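Local coordinates for protein transcription termination factor FttA (Methanosarcina mazei, PDB 2XR1) that probably terminates transcription genome-wide by cleaving nascent RNA at the exit channel of RNA polymerase, acting as a zinc-dependent endonuclease and 5'-3' exonuclease, at residues D274-V277 and L278-D282; V266-T269 and P270-D274; G252-P255 and L256-Y260; I451-A454 and T455-H458; A459-P462 and E463-N466. All blocks are in the same frame, centred on the assembly; numbering follows the deposited sequence.

Contact 1: D274-V277 and L278-D282; sequences DLMV and LLQLD
Met-276 and Gln-280, a turn apart on helix 270-290, run alongside each other in the same direction and form the buried, more fully overlapped flank of this contact. Met-276 CG lies 3.2 Å from Gln-280 NE2, and the sulfur SD of Met-276 follows at 3.7 Å from that nitrogen. Gln-280 sets CG beside its own backbone N (chi1 -75°) and stays extended beyond it, which carries the amide along the methionine chain; NE2 of Gln-280 is also hydrogen-bonded to Gln-251 OE1. Beneath the side chains, four successive i to i+4 bonds hold the turns together. The shortest, from Leu-279 N to Leu-275 O at 2.8 Å, is almost straight (174°).

This is regular alpha-helix on the metallo-beta-lactamase domain, with one face turned to the zinc site and another to the beta-CASP domain. Leu-275 packs on Ala-246, the side chain of Leu-279 is about 5 Å from that of the zinc ligand His-247, and Leu-278 lies against Ile-457 of helix 451-460. Packing is looser where Val-277 and Leu-281 run side by side, with Val-277 CG1 4.0 Å from Leu-281 CD1. Val-277 is buried there against Ile-151 and Leu-305, whereas Leu-281 is exposed to solvent although it touches Val-301 of helix 299-306.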
# COMPACT_ATOMS: atom_id res chain seq x y z
N ASP B 274 -9.27 -9.65 28.75
CA ASP B 274 -9.50 -9.04 30.06
C ASP B 274 -8.54 -7.87 30.35
O ASP B 274 -8.98 -6.82 30.87
CB ASP B 274 -9.38 -10.10 31.14
CG ASP B 274 -10.49 -11.16 31.04
OD1 ASP B 274 -11.51 -10.94 30.32
OD2 ASP B 274 -10.36 -12.22 31.73
N LEU B 275 -7.26 -8.04 29.98
CA LEU B 275 -6.24 -7.03 30.21
C LEU B 275 -6.52 -5.82 29.35
O LEU B 275 -6.45 -4.71 29.83
CB LEU B 275 -4.85 -7.58 29.97
CG LEU B 275 -4.42 -8.66 30.96
CD1 LEU B 275 -3.22 -9.52 30.49
CD2 LEU B 275 -4.20 -7.99 32.30
N MET B 276 -6.87 -6.05 28.09
CA MET B 276 -7.14 -5.00 27.13
C MET B 276 -8.24 -4.06 27.64
O MET B 276 -8.12 -2.83 27.55
CB MET B 276 -7.58 -5.63 25.81
CG MET B 276 -8.20 -4.65 24.81
SD MET B 276 -8.28 -5.41 23.15
CE MET B 276 -9.68 -6.53 23.33
N VAL B 277 -9.32 -4.62 28.17
CA VAL B 277 -10.38 -3.79 28.72
C VAL B 277 -9.86 -2.96 29.90
O VAL B 277 -10.13 -1.76 30.02
CB VAL B 277 -11.62 -4.65 29.12
CG1 VAL B 277 -12.56 -3.90 30.08
CG2 VAL B 277 -12.37 -5.07 27.85
N LEU B 278 -9.11 -3.62 30.77
CA LEU B 278 -8.55 -2.95 31.96
C LEU B 278 -7.66 -1.80 31.56
O LEU B 278 -7.84 -0.67 32.04
CB LEU B 278 -7.72 -3.93 32.77
CG LEU B 278 -7.17 -3.37 34.07
CD1 LEU B 278 -8.32 -3.05 34.98
CD2 LEU B 278 -6.24 -4.34 34.69
N LEU B 279 -6.70 -2.09 30.70
CA LEU B 279 -5.75 -1.07 30.30
C LEU B 279 -6.39 0.03 29.48
O LEU B 279 -5.99 1.16 29.60
CB LEU B 279 -4.59 -1.66 29.52
CG LEU B 279 -3.68 -2.62 30.26
CD1 LEU B 279 -2.63 -3.18 29.28
CD2 LEU B 279 -3.07 -1.95 31.50
N GLN B 280 -7.36 -0.29 28.64
CA GLN B 280 -8.01 0.73 27.84
C GLN B 280 -8.80 1.71 28.70
O GLN B 280 -8.63 2.93 28.58
CB GLN B 280 -8.89 0.09 26.77
CG GLN B 280 -8.11 -0.51 25.59
CD GLN B 280 -9.00 -1.20 24.57
OE1 GLN B 280 -10.20 -1.25 24.73
NE2 GLN B 280 -8.41 -1.72 23.50
N LEU B 281 -9.66 1.20 29.57
CA LEU B 281 -10.47 2.09 30.42
C LEU B 281 -9.56 2.95 31.24
O LEU B 281 -9.86 4.09 31.48
CB LEU B 281 -11.39 1.31 31.37
CG LEU B 281 -12.54 0.56 30.71
CD1 LEU B 281 -13.29 -0.33 31.68
CD2 LEU B 281 -13.50 1.54 30.05
N ASP B 282 -8.44 2.39 31.67
CA ASP B 282 -7.48 3.14 32.45
C ASP B 282 -6.76 4.18 31.62
O ASP B 282 -6.43 5.24 32.10
CB ASP B 282 -6.47 2.21 33.07
CG ASP B 282 -5.51 2.94 33.99
OD1 ASP B 282 -5.97 3.60 34.94
OD2 ASP B 282 -4.28 2.85 33.75

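Contact 2: V266-T269 and P270-D274; sequences VYCT and PPTRD
Thr-269 and Thr-272 cross at about a right angle, their hydroxyls meeting where strand 266-268 gives way to helix 270-290. The OG1 atoms of Thr-269 and Thr-272 are 2.6 Å apart. Thr-269 holds OG1 between its backbone N and carbonyl carbon (chi1 56°), turned to the start of the helix, where it also accepts a weak capping bond of 3.4 Å from Thr-272 N. The same oxygen is hydrogen-bonded to Gly-335 O.

Thr-269 is thus the N-cap of the helix in a beta-alpha unit of the metallo-beta-lactamase fold, and Pro-270 and Pro-271 fill the next two positions, where a helix makes no use of the missing N-H. A water accepts from Thr-269 N at 3.0 Å and bonds to Thr-272 OG1 at 2.8 Å, a water-mediated link where a capping box would have a direct bond from Thr-269 N to the side chain of Thr-272. The methyl CG2 of Thr-272 faces Cys-268, 3.5 Å from its CB, and Cys-268 SG is 4.0 Å from Arg-273 CB. Arg-273 N closes the first turn onto Thr-269 O at 3.1 Å, while the arginine side chain bends away, NE forming a weak salt bridge to Asp-274 OD1.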
# COMPACT_ATOMS: atom_id res chain seq x y z
N VAL B 266 -12.60 -8.62 16.79
CA VAL B 266 -11.27 -8.46 17.31
C VAL B 266 -10.92 -9.82 17.90
O VAL B 266 -11.65 -10.31 18.77
CB VAL B 266 -11.24 -7.41 18.42
CG1 VAL B 266 -9.84 -7.31 18.98
CG2 VAL B 266 -11.73 -6.09 17.91
N TYR B 267 -9.85 -10.46 17.42
CA TYR B 267 -9.49 -11.82 17.90
C TYR B 267 -8.26 -11.69 18.76
O TYR B 267 -7.30 -11.05 18.36
CB TYR B 267 -9.13 -12.76 16.76
CG TYR B 267 -10.26 -13.11 15.88
CD1 TYR B 267 -11.21 -14.03 16.28
CD2 TYR B 267 -10.38 -12.53 14.63
CE1 TYR B 267 -12.27 -14.36 15.47
CE2 TYR B 267 -11.45 -12.84 13.80
CZ TYR B 267 -12.40 -13.73 14.23
OH TYR B 267 -13.46 -14.01 13.44
N CYS B 268 -8.31 -12.32 19.96
CA CYS B 268 -7.19 -12.35 20.89
C CYS B 268 -7.38 -13.47 21.87
O CYS B 268 -8.36 -14.15 21.81
CB CYS B 268 -7.09 -11.06 21.66
SG CYS B 268 -8.51 -10.85 22.70
N THR B 269 -6.40 -13.70 22.75
CA THR B 269 -6.51 -14.79 23.75
C THR B 269 -7.44 -14.34 24.84
O THR B 269 -7.71 -13.18 24.95
CB THR B 269 -5.14 -15.17 24.38
OG1 THR B 269 -4.54 -13.99 24.94
CG2 THR B 269 -4.23 -15.80 23.31
N PRO B 270 -7.98 -15.26 25.62
CA PRO B 270 -8.89 -14.82 26.72
C PRO B 270 -8.26 -13.85 27.73
O PRO B 270 -8.91 -12.89 28.14
CB PRO B 270 -9.30 -16.12 27.40
CG PRO B 270 -9.14 -17.17 26.34
CD PRO B 270 -8.07 -16.71 25.36
N PRO B 271 -7.03 -14.09 28.17
CA PRO B 271 -6.45 -13.14 29.10
C PRO B 271 -6.18 -11.78 28.45
O PRO B 271 -6.33 -10.75 29.10
CB PRO B 271 -5.14 -13.81 29.52
CG PRO B 271 -5.31 -15.23 29.15
CD PRO B 271 -6.15 -15.25 27.96
N THR B 272 -5.77 -11.77 27.20
CA THR B 272 -5.63 -10.53 26.50
C THR B 272 -6.92 -9.74 26.58
O THR B 272 -6.92 -8.54 26.79
CB THR B 272 -5.27 -10.77 25.01
OG1 THR B 272 -4.00 -11.40 24.96
CG2 THR B 272 -5.21 -9.50 24.23
N ARG B 273 -8.03 -10.41 26.38
CA ARG B 273 -9.29 -9.74 26.34
C ARG B 273 -9.47 -8.96 27.63
O ARG B 273 -9.76 -7.77 27.63
CB ARG B 273 -10.37 -10.78 26.21
CG ARG B 273 -11.62 -10.24 25.60
CD ARG B 273 -12.70 -10.06 26.57
NE ARG B 273 -13.09 -11.27 27.29
CZ ARG B 273 -14.20 -11.97 27.05
NH1 ARG B 273 -15.04 -11.67 26.04
NH2 ARG B 273 -14.50 -13.02 27.83
N ASP B 274 -9.27 -9.65 28.75
CA ASP B 274 -9.50 -9.04 30.06
C ASP B 274 -8.54 -7.87 30.35
O ASP B 274 -8.98 -6.82 30.87
CB ASP B 274 -9.38 -10.10 31.14
CG ASP B 274 -10.49 -11.16 31.04
OD1 ASP B 274 -11.51 -10.94 30.32
OD2 ASP B 274 -10.36 -12.22 31.73
O HOH W 1 -3.91 -12.15 22.24

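Contact 3: G252-P255 and L256-Y260; sequences GLVP and LLFKY
Leu-253 and Leu-256 meet through their methyl ends, CD2 of Leu-253 lying 3.8 Å from CD2 of Leu-256 as the two side chains run alongside each other in one direction. A second apolar pair forms between Val-254 and Phe-258, with Val-254 CG1 4.1 Å from ring atom CE2 of Phe-258. CA of Pro-255 lies at the edge of that ring, near its plane. Phe-258 puts CG beside its backbone N (chi1 -73°), and the ring extends back along the preceding turn.

Backbone hydrogen bonds are mostly weak where the helix opens at the N-cap residue Leu-253. Its carbonyl O takes a weak bond from Leu-256 N at 2.8 Å, bent to 130°, and another from Leu-257 N at 3.4 Å; Leu-257 N makes a second weak bond to Val-254 O. Only with Lys-259 N to Pro-255 O, 3.0 Å, does a well-formed i to i+4 bond appear across the contact.

The short helix 254-259 follows helix 248-251, which carries the zinc ligands Asp-249 and His-250. Val-254 and Phe-258 press on Val-266 of strand 266-268, Pro-255 rests on Met-300 and Thr-304 of helix 299-306, and Phe-258 meets Tyr-262 edge-to-face.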
# COMPACT_ATOMS: atom_id res chain seq x y z
N GLY B 252 -4.10 -0.36 22.13
CA GLY B 252 -4.63 0.89 22.64
C GLY B 252 -5.52 1.74 21.74
O GLY B 252 -6.32 2.51 22.23
N LEU B 253 -5.37 1.61 20.42
CA LEU B 253 -6.21 2.35 19.50
C LEU B 253 -7.21 1.46 18.77
O LEU B 253 -7.94 1.92 17.89
CB LEU B 253 -5.36 3.12 18.51
CG LEU B 253 -4.69 4.38 19.12
CD1 LEU B 253 -3.79 5.00 18.08
CD2 LEU B 253 -5.69 5.36 19.61
N VAL B 254 -7.33 0.21 19.18
CA VAL B 254 -8.36 -0.62 18.60
C VAL B 254 -9.75 0.02 18.76
O VAL B 254 -10.55 -0.08 17.85
CB VAL B 254 -8.35 -2.03 19.16
CG1 VAL B 254 -9.67 -2.82 18.76
CG2 VAL B 254 -7.09 -2.73 18.68
N PRO B 255 -10.03 0.67 19.89
CA PRO B 255 -11.32 1.31 19.93
C PRO B 255 -11.46 2.47 18.96
O PRO B 255 -12.59 2.81 18.61
CB PRO B 255 -11.45 1.79 21.39
CG PRO B 255 -10.63 0.87 22.14
CD PRO B 255 -9.43 0.59 21.22
N LEU B 256 -10.37 3.09 18.52
CA LEU B 256 -10.47 4.19 17.56
C LEU B 256 -10.98 3.65 16.22
O LEU B 256 -11.71 4.32 15.51
CB LEU B 256 -9.10 4.84 17.36
CG LEU B 256 -8.98 6.14 16.58
CD1 LEU B 256 -9.86 7.21 17.15
CD2 LEU B 256 -7.58 6.59 16.59
N LEU B 257 -10.59 2.41 15.89
CA LEU B 257 -11.12 1.73 14.70
C LEU B 257 -12.64 1.70 14.75
O LEU B 257 -13.30 2.01 13.76
CB LEU B 257 -10.60 0.30 14.57
CG LEU B 257 -9.09 0.20 14.37
CD1 LEU B 257 -8.56 -1.22 14.35
CD2 LEU B 257 -8.68 0.92 13.09
N PHE B 258 -13.19 1.37 15.90
CA PHE B 258 -14.65 1.35 16.03
C PHE B 258 -15.26 2.77 15.95
O PHE B 258 -16.31 2.98 15.34
CB PHE B 258 -15.04 0.61 17.31
CG PHE B 258 -14.86 -0.87 17.20
CD1 PHE B 258 -15.81 -1.65 16.59
CD2 PHE B 258 -13.74 -1.46 17.66
CE1 PHE B 258 -15.64 -2.97 16.48
CE2 PHE B 258 -13.56 -2.81 17.53
CZ PHE B 258 -14.50 -3.56 16.94
N LYS B 259 -14.59 3.73 16.54
CA LYS B 259 -15.06 5.10 16.47
C LYS B 259 -15.21 5.53 15.02
O LYS B 259 -16.12 6.28 14.68
CB LYS B 259 -14.09 6.03 17.18
CG LYS B 259 -14.55 7.47 17.23
CD LYS B 259 -13.59 8.34 18.06
CE LYS B 259 -13.90 9.83 17.99
NZ LYS B 259 -13.50 10.46 19.29
N TYR B 260 -14.32 5.04 14.18
CA TYR B 260 -14.29 5.38 12.78
C TYR B 260 -15.07 4.42 11.89
O TYR B 260 -14.88 4.43 10.67
CB TYR B 260 -12.82 5.40 12.29
CG TYR B 260 -11.97 6.53 12.83
CD1 TYR B 260 -12.52 7.75 13.23
CD2 TYR B 260 -10.59 6.38 12.90
CE1 TYR B 260 -11.72 8.77 13.71
CE2 TYR B 260 -9.79 7.38 13.37
CZ TYR B 260 -10.34 8.56 13.79
OH TYR B 260 -9.51 9.56 14.25

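Contact 4: I451-A454 and T455-H458; sequences IWEA and TAIH
Thr-455 sets OG1 beside its own backbone N (chi1 -58°), which brings the hydroxyl back onto Ile-451 O, and one turn later His-458 makes the same choice (chi1 -71°), returning its ring to Ala-454 O. Thr-455 OG1 donates to Ile-451 O over 2.9 Å from above the carbonyl plane, 42° out of it. Thr-455 N reaches the same oxygen, so Ile-451 O is gripped by two donors of one residue. The hydroxyl is further bonded to Gln-425 NE2 of helix 423-436. CG2 of Ile-451 lies alongside, 4.1 Å from Thr-455 OG1.

In His-458, ND1 donates to Ala-454 O at 2.9 Å, with the acceptor at the ring edge and close to its plane. The imidazole thus serves the carbonyl that the backbone N of His-458 would meet in a regular alpha-helix; that N instead makes a weak bond to Thr-455 O. Before it in helix 451-460, which follows strand 445-448 of the beta-CASP domain, i to i+4 bonds are kept, as from Ala-456 N to Trp-452 O at 2.9 Å.

Glu-453 bends at its second torsion and carries OE2 to 3.9 Å from Ile-457 CD1. Its carboxylate binds beyond the helix: OE2 is hydrogen-bonded to Thr-147 OG1 and Ser-145 OG, and OE1 weakly to Arg-146 N. Several donors gathered near the start of helix 146-157 would be expected to favour a charged carboxylate at Glu-453, tying the beta-CASP helix to that neighbour.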
# COMPACT_ATOMS: atom_id res chain seq x y z
N ILE B 451 -1.72 -2.38 38.84
CA ILE B 451 -0.87 -3.56 38.90
C ILE B 451 -1.59 -4.70 39.57
O ILE B 451 -1.59 -5.82 39.06
CB ILE B 451 0.42 -3.28 39.66
CG1 ILE B 451 1.33 -2.40 38.81
CG2 ILE B 451 1.14 -4.58 39.99
CD1 ILE B 451 2.53 -1.95 39.56
N TRP B 452 -2.19 -4.41 40.72
CA TRP B 452 -2.83 -5.43 41.53
C TRP B 452 -4.03 -6.09 40.84
O TRP B 452 -4.17 -7.31 40.82
CB TRP B 452 -3.29 -4.80 42.83
CG TRP B 452 -3.92 -5.77 43.76
CD1 TRP B 452 -5.18 -5.75 44.20
CD2 TRP B 452 -3.29 -6.92 44.32
NE1 TRP B 452 -5.39 -6.80 45.04
CE2 TRP B 452 -4.25 -7.55 45.12
CE3 TRP B 452 -2.00 -7.48 44.22
CZ2 TRP B 452 -3.98 -8.72 45.85
CZ3 TRP B 452 -1.72 -8.64 44.93
CH2 TRP B 452 -2.72 -9.25 45.74
N GLU B 453 -4.93 -5.29 40.29
CA GLU B 453 -6.03 -5.81 39.48
C GLU B 453 -5.52 -6.62 38.28
O GLU B 453 -6.10 -7.67 37.93
CB GLU B 453 -6.91 -4.65 39.03
CG GLU B 453 -8.12 -5.01 38.16
CD GLU B 453 -9.01 -6.07 38.75
OE1 GLU B 453 -9.43 -5.93 39.94
OE2 GLU B 453 -9.29 -7.02 37.99
N ALA B 454 -4.41 -6.18 37.67
CA ALA B 454 -3.79 -6.93 36.56
C ALA B 454 -3.30 -8.29 37.04
O ALA B 454 -3.35 -9.27 36.31
CB ALA B 454 -2.68 -6.18 35.96
N THR B 455 -2.85 -8.33 38.28
CA THR B 455 -2.32 -9.55 38.85
C THR B 455 -3.44 -10.48 39.17
O THR B 455 -3.33 -11.66 38.94
CB THR B 455 -1.50 -9.24 40.13
OG1 THR B 455 -0.42 -8.33 39.80
CG2 THR B 455 -0.94 -10.52 40.71
N ALA B 456 -4.52 -9.96 39.74
CA ALA B 456 -5.74 -10.76 39.96
C ALA B 456 -6.11 -11.56 38.71
O ALA B 456 -6.35 -12.74 38.78
CB ALA B 456 -6.89 -9.86 40.39
N ILE B 457 -6.06 -10.91 37.55
CA ILE B 457 -6.45 -11.56 36.30
C ILE B 457 -5.62 -12.79 36.01
O ILE B 457 -6.14 -13.74 35.44
CB ILE B 457 -6.41 -10.58 35.11
CG1 ILE B 457 -7.56 -9.58 35.27
CG2 ILE B 457 -6.55 -11.33 33.80
CD1 ILE B 457 -7.28 -8.21 34.81
N HIS B 458 -4.33 -12.78 36.38
CA HIS B 458 -3.45 -13.97 36.19
C HIS B 458 -4.11 -15.19 36.87
O HIS B 458 -4.21 -16.29 36.31
CB HIS B 458 -2.04 -13.74 36.75
CG HIS B 458 -1.20 -12.78 35.96
ND1 HIS B 458 -1.61 -11.49 35.69
CD2 HIS B 458 0.02 -12.90 35.40
CE1 HIS B 458 -0.69 -10.88 34.97
NE2 HIS B 458 0.32 -11.71 34.79

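Contact 5: A459-P462 and E463-N466; sequences ATHP and EYLN
His-461 is the first residue of 459-462 to touch the segment that follows, as the chain leaves helix 451-460. Its CB is 4.1 Å from Tyr-464 CD2, and its carbonyl O accepts Tyr-464 N at 3.1 Å. The donor stands above the carbonyl plane, 54° out of it, as the tight winding of a 3-10 turn brings about. The first torsion of His-461 sets CG anti to the carbonyl carbon (chi1 -60°) and carries the ring toward helix 270-290, where NE2 is hydrogen-bonded to Asp-274 OD2. CG2 of Thr-460 sits over one face of the ring, 3.4 Å above its plane and offset toward the rim.

Pro-462 comes next and repeats the backbone pattern. Pro-462 O accepts Leu-465 N at 3.1 Å, and CB of Leu-465 packs 3.4 Å from the same oxygen. Two i to i+3 bonds in succession mark a short 3-10 turn between helices 451-460 and 467-472, the second of which is N-capped by Asn-466. On the exposed side the bent chain of Glu-463 brings OE1 to 3.8 Å from Pro-462 CG.

Tyr-464 rests on Pro-270 and Pro-271, and its OH is hydrogen-bonded to Asp-312 OD1. The polar ends of His-461 and Tyr-464 therefore both find aspartates of the metallo-beta-lactamase domain, so the turn is anchored to that domain by hydrogen bonds as well as by proline-aromatic packing.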
# COMPACT_ATOMS: atom_id res chain seq x y z
N ALA B 459 -4.62 -14.97 38.08
CA ALA B 459 -5.21 -16.04 38.85
C ALA B 459 -6.38 -16.71 38.13
O ALA B 459 -6.71 -17.85 38.40
CB ALA B 459 -5.63 -15.53 40.22
N THR B 460 -7.02 -15.98 37.22
CA THR B 460 -8.18 -16.47 36.51
C THR B 460 -7.79 -17.23 35.26
O THR B 460 -8.65 -17.88 34.64
CB THR B 460 -9.05 -15.28 36.07
OG1 THR B 460 -9.88 -14.87 37.16
CG2 THR B 460 -9.92 -15.64 34.88
N HIS B 461 -6.52 -17.12 34.86
CA HIS B 461 -6.04 -17.82 33.70
C HIS B 461 -4.81 -18.65 34.01
O HIS B 461 -3.73 -18.43 33.48
CB HIS B 461 -5.77 -16.83 32.61
CG HIS B 461 -6.98 -16.05 32.20
ND1 HIS B 461 -7.91 -16.54 31.31
CD2 HIS B 461 -7.40 -14.81 32.54
CE1 HIS B 461 -8.85 -15.64 31.12
NE2 HIS B 461 -8.57 -14.58 31.85
N PRO B 462 -4.99 -19.67 34.86
CA PRO B 462 -3.89 -20.57 35.20
C PRO B 462 -3.22 -21.27 34.00
O PRO B 462 -2.01 -21.43 34.01
CB PRO B 462 -4.55 -21.58 36.14
CG PRO B 462 -6.02 -21.47 35.89
CD PRO B 462 -6.26 -20.08 35.49
N GLU B 463 -4.02 -21.69 33.01
CA GLU B 463 -3.53 -22.36 31.77
C GLU B 463 -2.57 -21.50 30.94
O GLU B 463 -1.91 -22.01 30.07
CB GLU B 463 -4.70 -22.71 30.84
CG GLU B 463 -5.17 -24.15 30.82
CD GLU B 463 -6.02 -24.47 31.97
OE1 GLU B 463 -5.61 -24.03 33.08
OE2 GLU B 463 -7.07 -25.17 31.78
N TYR B 464 -2.52 -20.19 31.19
CA TYR B 464 -1.65 -19.30 30.43
C TYR B 464 -0.33 -19.04 31.11
O TYR B 464 0.54 -18.36 30.55
CB TYR B 464 -2.40 -18.00 30.04
CG TYR B 464 -3.36 -18.31 28.91
CD1 TYR B 464 -2.94 -18.24 27.59
CD2 TYR B 464 -4.65 -18.78 29.17
CE1 TYR B 464 -3.77 -18.58 26.55
CE2 TYR B 464 -5.51 -19.13 28.12
CZ TYR B 464 -5.05 -19.03 26.81
OH TYR B 464 -5.84 -19.38 25.74
N LEU B 465 -0.14 -19.63 32.27
CA LEU B 465 1.13 -19.66 33.00
C LEU B 465 1.87 -20.99 32.75
O LEU B 465 1.24 -21.99 32.38
CB LEU B 465 0.84 -19.57 34.50
CG LEU B 465 -0.07 -18.44 34.98
CD1 LEU B 465 -0.53 -18.64 36.42
CD2 LEU B 465 0.68 -17.11 34.81
N ASN B 466 3.17 -21.02 33.04
CA ASN B 466 3.94 -22.27 32.96
C ASN B 466 3.57 -23.22 34.11
O ASN B 466 2.94 -22.80 35.07
CB ASN B 466 5.45 -21.99 32.91
CG ASN B 466 6.00 -21.40 34.20
OD1 ASN B 466 5.65 -21.81 35.29
ND2 ASN B 466 6.88 -20.43 34.08

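Overall arrangement
Contacts 1 and 2 share Asp-274 on helix 270-290, and this helix links the other three. On the metallo-beta-lactamase side, Gln-280 OE1 of contact 1 lies 3.4 Å from Pro-255 CG of contact 3, and contacts 2 and 3 also touch, their centres about 16 Å apart. Contacts 4 and 5, successive parts of the beta-CASP domain, cover another face: Leu-278 CD1 is 3.7 Å from Glu-453 CG, and Pro-271 CG is 3.6 Å from His-461 CG. Contacts 3 and 4 do not touch, their centres being about 24 Å apart. The side chain of Leu-279 is about 9 Å from a zinc ion, against about 12 Å for His-458.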